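Local coordinates for BSU-2 beta-lactamase (Bacillus subtilis, PDB 6W5E), which probably hydrolyses the beta-lactam ring of beta-lactam antibiotics, as a class D beta-lactamase of a Gram-positive bacterium, at residues L187-K191 with P192-I196. Sequence-based numbering, arbitrary orientation.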
loop_
_atom_site.group_PDB
_atom_site.type_symbol
_atom_site.label_atom_id
_atom_site.label_comp_id
_atom_site.label_asym_id
_atom_site.label_seq_id
_atom_site.Cartn_x
_atom_site.Cartn_y
_atom_site.Cartn_z
ATOM N N LEU A 187 15.784 0.105 0.370
ATOM C CA LEU A 187 15.431 -1.296 0.428
ATOM C C LEU A 187 16.370 -2.052 -0.497
ATOM O O LEU A 187 16.961 -1.463 -1.412
ATOM C CB LEU A 187 13.977 -1.502 -0.019
ATOM C CG LEU A 187 12.882 -1.030 0.943
ATOM C CD1 LEU A 187 11.542 -1.108 0.238
ATOM C CD2 LEU A 187 12.876 -1.879 2.216
ATOM N N PRO A 188 16.548 -3.350 -0.277
ATOM C CA PRO A 188 17.476 -4.152 -1.095
ATOM C C PRO A 188 16.872 -4.590 -2.426
ATOM O O PRO A 188 16.800 -5.778 -2.746
ATOM C CB PRO A 188 17.779 -5.338 -0.170
ATOM C CG PRO A 188 16.557 -5.483 0.647
ATOM C CD PRO A 188 16.071 -4.090 0.903
ATOM N N PHE A 189 16.414 -3.617 -3.204
ATOM C CA PHE A 189 15.945 -3.846 -4.560
ATOM C C PHE A 189 16.758 -2.980 -5.508
ATOM O O PHE A 189 17.263 -1.924 -5.117
ATOM C CB PHE A 189 14.455 -3.492 -4.690
ATOM C CG PHE A 189 13.573 -4.336 -3.833
ATOM C CD1 PHE A 189 13.354 -5.669 -4.154
ATOM C CD2 PHE A 189 12.980 -3.817 -2.695
ATOM C CE1 PHE A 189 12.555 -6.465 -3.360
ATOM C CE2 PHE A 189 12.186 -4.612 -1.890
ATOM C CZ PHE A 189 11.963 -5.938 -2.226
ATOM N N ASP A 190 16.881 -3.424 -6.759
ATOM C CA ASP A 190 17.509 -2.582 -7.765
ATOM C C ASP A 190 16.764 -1.261 -7.866
ATOM O O ASP A 190 15.541 -1.201 -7.706
ATOM C CB ASP A 190 17.508 -3.265 -9.132
ATOM C CG ASP A 190 18.244 -4.592 -9.127
ATOM O OD1 ASP A 190 18.991 -4.868 -8.166
ATOM O OD2 ASP A 190 18.081 -5.359 -10.096
ATOM N N LYS A 191 17.512 -0.188 -8.103
ATOM C CA LYS A 191 16.883 1.118 -8.276
ATOM C C LYS A 191 15.765 1.111 -9.311
ATOM O O LYS A 191 14.676 1.613 -9.001
ATOM C CB LYS A 191 17.949 2.198 -8.523
ATOM C CG LYS A 191 18.662 2.639 -7.257
ATOM C CD LYS A 191 18.234 4.048 -6.862
ATOM C CE LYS A 191 18.518 4.337 -5.397
ATOM N NZ LYS A 191 17.995 5.677 -5.014
ATOM N N PRO A 192 15.939 0.567 -10.522
ATOM C CA PRO A 192 14.811 0.574 -11.471
ATOM C C PRO A 192 13.595 -0.181 -10.971
ATOM O O PRO A 192 12.467 0.191 -11.316
ATOM C CB PRO A 192 15.397 -0.064 -12.736
ATOM C CG PRO A 192 16.867 0.108 -12.613
ATOM C CD PRO A 192 17.188 0.095 -11.154
ATOM N N VAL A 193 13.790 -1.227 -10.165
ATOM C CA VAL A 193 12.657 -1.959 -9.601
ATOM C C VAL A 193 11.819 -1.044 -8.716
ATOM O O VAL A 193 10.587 -1.009 -8.819
ATOM C CB VAL A 193 13.148 -3.202 -8.836
ATOM C CG1 VAL A 193 12.019 -3.800 -7.983
ATOM C CG2 VAL A 193 13.710 -4.224 -9.819
ATOM N N MET A 194 12.475 -0.287 -7.834
ATOM C CA MET A 194 11.737 0.628 -6.971
ATOM C C MET A 194 11.085 1.751 -7.768
ATOM O O MET A 194 9.956 2.148 -7.467
ATOM C CB MET A 194 12.645 1.160 -5.874
ATOM C CG MET A 194 13.001 0.065 -4.893
ATOM S SD MET A 194 13.987 0.597 -3.486
ATOM C CE MET A 194 15.594 0.797 -4.248
ATOM N N LYS A 195 11.769 2.264 -8.797
ATOM C CA LYS A 195 11.164 3.281 -9.655
ATOM C C LYS A 195 9.909 2.751 -10.346
ATOM O O LYS A 195 8.900 3.455 -10.429
ATOM C CB LYS A 195 12.176 3.767 -10.702
ATOM C CG LYS A 195 13.387 4.477 -10.143
ATOM C CD LYS A 195 12.997 5.714 -9.342
ATOM C CE LYS A 195 14.223 6.555 -8.994
ATOM N NZ LYS A 195 13.921 7.574 -7.949
ATOM N N ILE A 196 9.960 1.525 -10.874
ATOM C CA ILE A 196 8.787 0.938 -11.524
ATOM C C ILE A 196 7.630 0.801 -10.538
ATOM O O ILE A 196 6.486 1.146 -10.851
ATOM C CB ILE A 196 9.151 -0.410 -12.174
ATOM C CG1 ILE A 196 10.087 -0.191 -13.364
ATOM C CG2 ILE A 196 7.907 -1.171 -12.616
ATOM C CD1 ILE A 196 10.858 -1.428 -13.779
#
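M194 reaches back from the first turn of helix 191-200 along the incoming loop, touching L187 and F189 with successive atoms. Its CG lies 3.8 Å from F189 CB, its SD 4.1 Å from L187 CB, and its CE 3.3 Å from the backbone O of F189. The torsions account for this reach: chi2 is extended, carrying SD out toward L187, and the bend at chi3 (-75°) turns the terminal methyl onto the F189 carbonyl. F189 meets the helix chiefly through CB, which also has V193 CG1 at 4.1 Å; M194 CG and V193 CG1 both lie oblique to its ring. The far end of that ring leads away to W144, the two ring planes being only about 10° apart.

V193 CG2 packs alongside D190 CB at 4.0 Å. D190 occupies the N-cap position, but its carboxylate makes no capping bond. The first i to i+4 bond runs from M194 N to D190 O, 3.2 Å, with an N-H...O angle of 161°. The next, from K195 N to K191 O, is 3.0 Å long and similarly straight. P192, at the second helical position, gives up no i to i+4 bond by lacking an N-H.

K191 and K195 are one helical turn apart, and their NZ atoms both salt-bridge to E185, one to each carboxylate oxygen; the shared anion probably offsets their like charges. Around the contact, L182 of helix 172-184 touches both L187 and M194, while Q88 of helix 81-88 touches F189 and V193. The arrangement is a helix N-terminus with a hydrophobic staple between F189, just before the N-cap, and M194 in the first turn; its loop links helix 172-184 to helix 191-200 within the penicillin-binding transpeptidase-type fold of the beta-lactamase.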